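Local atomic coordinates of beta-glucosidase (Chaetomella raphigera, PDB entry 6JXG), a protein that probably hydrolyses terminal, non-reducing beta-D-glucosyl residues with release of beta-D-glucose, contributing to cellulose degradation as a secreted family 3 glycoside hydrolase. Residues A[360-363]-A[368-371]; A[587-592]-A[693-698]. All blocks are in the same frame, centred on the assembly; numbering follows the deposited sequence.

Contact 1. Residues A[360-363]-A[368-371]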
loop_
_atom_site.group_PDB
_atom_site.type_symbol
_atom_site.label_atom_id
_atom_site.label_comp_id
_atom_site.label_asym_id
_atom_site.label_seq_id
_atom_site.Cartn_x
_atom_site.Cartn_y
_atom_site.Cartn_z
ATOM N N ILE A 360 -20.824 13.974 -3.964
ATOM C CA ILE A 360 -20.981 14.129 -5.422
ATOM C C ILE A 360 -19.660 14.240 -6.132
ATOM O O ILE A 360 -18.663 14.612 -5.532
ATOM C CB ILE A 360 -21.816 15.385 -5.770
ATOM C CG1 ILE A 360 -21.129 16.642 -5.215
ATOM C CG2 ILE A 360 -23.249 15.145 -5.308
ATOM C CD1 ILE A 360 -21.758 17.931 -5.662
ATOM N N ASP A 361 -19.653 13.871 -7.406
ATOM C CA ASP A 361 -18.450 14.032 -8.204
ATOM C C ASP A 361 -18.092 15.546 -8.301
ATOM O O ASP A 361 -18.990 16.414 -8.331
ATOM C CB ASP A 361 -18.652 13.487 -9.595
ATOM C CG ASP A 361 -18.490 11.954 -9.670
ATOM O OD1 ASP A 361 -18.020 11.355 -8.704
ATOM O OD2 ASP A 361 -18.813 11.400 -10.694
ATOM N N ASN A 362 -16.808 15.816 -8.391
ATOM C CA ASN A 362 -16.270 17.153 -8.553
ATOM C C ASN A 362 -17.006 17.806 -9.698
ATOM O O ASN A 362 -16.989 17.253 -10.785
ATOM C CB ASN A 362 -14.786 17.101 -8.836
ATOM C CG ASN A 362 -14.172 18.499 -8.983
ATOM O OD1 ASN A 362 -14.892 19.513 -9.195
ATOM N ND2 ASN A 362 -12.878 18.583 -8.816
ATOM N N PRO A 363 -17.718 18.921 -9.437
ATOM C CA PRO A 363 -18.520 19.576 -10.490
ATOM C C PRO A 363 -17.670 20.052 -11.666
ATOM O O PRO A 363 -18.174 20.129 -12.734
ATOM C CB PRO A 363 -19.141 20.795 -9.768
ATOM C CG PRO A 363 -19.152 20.442 -8.327
ATOM C CD PRO A 363 -18.015 19.468 -8.090
ATOM N N SER A 368 -10.326 16.805 -13.425
ATOM C CA SER A 368 -9.998 18.168 -13.660
ATOM C C SER A 368 -8.852 18.708 -12.881
ATOM O O SER A 368 -8.400 19.779 -13.199
ATOM C CB SER A 368 -11.228 19.088 -13.432
ATOM O OG SER A 368 -11.681 19.103 -12.077
ATOM N N CYS A 369 -8.331 18.020 -11.865
ATOM C CA CYS A 369 -7.155 18.555 -11.143
ATOM C C CYS A 369 -6.011 17.697 -11.530
ATOM O O CYS A 369 -6.090 16.483 -11.381
ATOM C CB CYS A 369 -7.352 18.516 -9.582
ATOM S SG CYS A 369 -8.899 19.322 -8.988
ATOM N N SER A 370 -4.909 18.315 -11.942
ATOM C CA SER A 370 -3.734 17.620 -12.405
ATOM C C SER A 370 -3.225 16.673 -11.305
ATOM O O SER A 370 -3.092 17.065 -10.126
ATOM C CB SER A 370 -2.671 18.657 -12.747
ATOM O OG SER A 370 -1.482 18.033 -13.122
ATOM N N ASP A 371 -2.963 15.421 -11.656
ATOM C CA ASP A 371 -2.480 14.432 -10.686
ATOM C C ASP A 371 -3.361 14.322 -9.429
ATOM O O ASP A 371 -2.903 13.928 -8.397
ATOM C CB ASP A 371 -1.024 14.707 -10.289
ATOM C CG ASP A 371 -0.059 14.642 -11.472
ATOM O OD1 ASP A 371 -0.330 13.888 -12.419
ATOM O OD2 ASP A 371 1.006 15.282 -11.391
#
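The amide of Asn-362 reaches across to Ser-368 and Cys-369, and its nitrogen makes the nearest approaches. Asn-362 ND2 lies 3.5 Å from Ser-368 OG, with the hydroxyl oxygen standing over the face of the amide. An N-H of that flat group therefore does not point at it, and the pair is a van der Waals approach instead of a hydrogen bond. The sulfur comes from another direction, ahead of the nitrogen along the CG-ND2 line, with Asn-362 ND2 4.1 Å from Cys-369 SG. An extended first torsion (chi1 -179°) sends CG of Asn-362 out opposite its own backbone nitrogen and carries the amide over the gap.

The firmer part of this contact is set up by local bonds. Asn-362 OD1 takes the backbone N-H of Ala-364, an Asx turn that limits how the amide can rotate. Ser-368 OG bonds to the carbonyl oxygen of Gly-365, and Cys-369 is tied to Cys-374 by a disulfide, so each touching group has a bonded partner nearby. The rest is loose: only 72 Å² is buried, the CA atoms of Asn-362 and Ser-368 stay 8.2 Å apart, and Ser-368 is exposed.

Both segments belong to the long surface loop joining strand 351-355 to helix 396-406 in the family 3 C-terminal domain. At one end Ile-360 and Asp-361 rest on Leu-397 and Asp-398 of that helix; at the other Asp-371 makes a salt bridge to Arg-64, in the loop between strand 55-57 and helix 75-79, and a hydrogen bond to Tyr-444, just ahead of strand 446-447.

Contact 2. Residues A[587-592]-A[693-698]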
loop_
_atom_site.group_PDB
_atom_site.type_symbol
_atom_site.label_atom_id
_atom_site.label_comp_id
_atom_site.label_asym_id
_atom_site.label_seq_id
_atom_site.Cartn_x
_atom_site.Cartn_y
_atom_site.Cartn_z
ATOM N N LEU A 587 -8.884 -22.987 20.303
ATOM C CA LEU A 587 -7.589 -22.628 19.793
ATOM C C LEU A 587 -6.748 -23.884 19.710
ATOM O O LEU A 587 -6.741 -24.649 20.637
ATOM C CB LEU A 587 -6.921 -21.755 20.801
ATOM C CG LEU A 587 -5.910 -20.682 20.533
ATOM C CD1 LEU A 587 -4.837 -20.686 21.559
ATOM C CD2 LEU A 587 -5.364 -20.530 19.171
ATOM N N THR A 588 -5.996 -24.070 18.636
ATOM C CA THR A 588 -4.924 -25.086 18.563
ATOM C C THR A 588 -3.614 -24.412 18.170
ATOM O O THR A 588 -3.641 -23.413 17.472
ATOM C CB THR A 588 -5.265 -26.194 17.552
ATOM O OG1 THR A 588 -5.236 -25.654 16.241
ATOM C CG2 THR A 588 -6.631 -26.726 17.822
ATOM N N ALA A 589 -2.485 -24.987 18.543
ATOM C CA ALA A 589 -1.189 -24.479 18.194
ATOM C C ALA A 589 -0.289 -25.670 18.140
ATOM O O ALA A 589 -0.362 -26.504 19.042
ATOM C CB ALA A 589 -0.676 -23.509 19.247
ATOM N N LYS A 590 0.468 -25.831 17.055
ATOM C CA LYS A 590 1.302 -27.025 16.889
ATOM C C LYS A 590 2.569 -26.641 16.144
ATOM O O LYS A 590 2.522 -26.007 15.114
ATOM C CB LYS A 590 0.548 -28.099 16.115
ATOM C CG LYS A 590 1.430 -29.231 15.586
ATOM C CD LYS A 590 0.600 -30.331 14.898
ATOM C CE LYS A 590 0.356 -31.485 15.872
ATOM N NZ LYS A 590 0.259 -32.809 15.196
ATOM N N TYR A 591 3.710 -26.991 16.697
ATOM C CA TYR A 591 4.950 -26.844 15.971
ATOM C C TYR A 591 4.991 -28.040 14.967
ATOM O O TYR A 591 4.997 -29.181 15.358
ATOM C CB TYR A 591 6.051 -26.829 17.029
ATOM C CG TYR A 591 6.980 -25.642 17.011
ATOM C CD1 TYR A 591 7.212 -24.835 18.134
ATOM C CD2 TYR A 591 7.686 -25.382 15.884
ATOM C CE1 TYR A 591 8.098 -23.735 18.076
ATOM C CE2 TYR A 591 8.586 -24.333 15.807
ATOM C CZ TYR A 591 8.804 -23.496 16.871
ATOM O OH TYR A 591 9.820 -22.494 16.630
ATOM N N SER A 592 4.962 -27.805 13.671
ATOM C CA SER A 592 5.008 -28.879 12.751
ATOM C C SER A 592 6.458 -29.159 12.289
ATOM O O SER A 592 6.725 -30.205 11.745
ATOM C CB SER A 592 4.084 -28.599 11.590
ATOM O OG SER A 592 4.375 -27.334 11.021
ATOM N N PHE A 693 6.424 -18.824 23.105
ATOM C CA PHE A 693 5.780 -17.692 22.427
ATOM C C PHE A 693 4.414 -17.538 22.993
ATOM O O PHE A 693 3.737 -18.530 23.239
ATOM C CB PHE A 693 5.694 -17.972 20.923
ATOM C CG PHE A 693 7.045 -18.147 20.279
ATOM C CD1 PHE A 693 7.783 -17.054 19.873
ATOM C CD2 PHE A 693 7.571 -19.427 20.035
ATOM C CE1 PHE A 693 9.023 -17.195 19.253
ATOM C CE2 PHE A 693 8.811 -19.565 19.400
ATOM C CZ PHE A 693 9.555 -18.458 19.045
ATOM N N SER A 694 3.948 -16.305 23.175
ATOM C CA SER A 694 2.570 -16.090 23.517
ATOM C C SER A 694 1.734 -15.883 22.241
ATOM O O SER A 694 2.156 -15.168 21.356
ATOM C CB SER A 694 2.463 -14.869 24.392
ATOM O OG SER A 694 3.092 -15.147 25.572
ATOM N N LEU A 695 0.610 -16.569 22.145
ATOM C CA LEU A 695 -0.302 -16.505 21.006
ATOM C C LEU A 695 -1.610 -15.823 21.436
ATOM O O LEU A 695 -2.187 -16.241 22.413
ATOM C CB LEU A 695 -0.653 -17.907 20.634
ATOM C CG LEU A 695 0.532 -18.829 20.329
ATOM C CD1 LEU A 695 0.119 -20.239 19.959
ATOM C CD2 LEU A 695 1.356 -18.202 19.235
ATOM N N TYR A 696 -2.044 -14.779 20.717
ATOM C CA TYR A 696 -3.229 -14.015 21.019
ATOM C C TYR A 696 -4.077 -14.030 19.794
ATOM O O TYR A 696 -3.605 -13.552 18.763
ATOM C CB TYR A 696 -2.935 -12.590 21.460
ATOM C CG TYR A 696 -1.991 -12.542 22.587
ATOM C CD1 TYR A 696 -2.354 -13.027 23.859
ATOM C CD2 TYR A 696 -0.731 -12.035 22.434
ATOM C CE1 TYR A 696 -1.482 -12.971 24.914
ATOM C CE2 TYR A 696 0.159 -12.006 23.504
ATOM C CZ TYR A 696 -0.237 -12.452 24.723
ATOM O OH TYR A 696 0.635 -12.427 25.753
ATOM N N VAL A 697 -5.255 -14.670 19.844
ATOM C CA VAL A 697 -6.123 -14.709 18.667
ATOM C C VAL A 697 -7.367 -13.904 18.967
ATOM O O VAL A 697 -7.997 -14.084 20.026
ATOM C CB VAL A 697 -6.442 -16.139 18.201
ATOM C CG1 VAL A 697 -7.523 -16.137 17.095
ATOM C CG2 VAL A 697 -5.180 -16.831 17.778
ATOM N N GLY A 698 -7.732 -12.997 18.047
ATOM C CA GLY A 698 -8.961 -12.265 18.218
ATOM C C GLY A 698 -9.410 -11.411 17.038
ATOM O O GLY A 698 -8.976 -11.631 15.918
#
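Two aromatic rings, Tyr-591 and Phe-693, meet at one end of this contact, their side chains crossing at about a right angle. The approach is oblique for both rings: Tyr-591 OH comes within 4.2 Å of Phe-693 CE2, and Tyr-591 CE1 lies 4.4 Å from that same carbon. Round them, Tyr-591 also touches Val-613 and Leu-710, while Phe-693 packs on Pro-639, Leu-675 and Cys-712.

Farther along, Ala-589 CB is pressed against Leu-695 CD1 at 3.4 Å, closer than carbons usually sit. The extended second torsion of Leu-695 (chi2 180°) pushes that methyl out to the small alanine. The two strands run roughly antiparallel, 144° between their directions, yet their axes are 9.6 Å apart and no hydrogen bond joins them. They belong to facing sheets of the fibronectin type III-like beta-sandwich: 582-591 is an outermost strand of the three-stranded sheet, and 692-698 is an inner strand of the four-stranded one. Between these two segments only side chains meet, burying 209 Å².

At the far end Leu-587 CD2 meets Val-697 CG2 at 4.0 Å, methyl against methyl. Val-616 adds a further apolar surface, touching both Leu-587 and Leu-695, and Val-697 leans on Leu-634 of the neighbouring strand 628-637.

How the contacts relate
Contact 1 closes along the chain well before contact 2 opens, and the two lie on opposite sides of the chain's centre, with their own centres 48 Å apart and their nearest atoms about 35 Å apart. They share no strand, helix or sheet. Contact 1 belongs to a surface loop of the family 3 C-terminal domain, while contact 2 is one place where the two sheets of the fibronectin type III-like domain pack on each other. They also differ in reach: residues 360-363 and 368-371 are sequence neighbours, whereas 587-592 and 693-698 come together across 100 intervening residues, rich in strand and without helix. One lies within a single surface loop; the other packs one sheet against another.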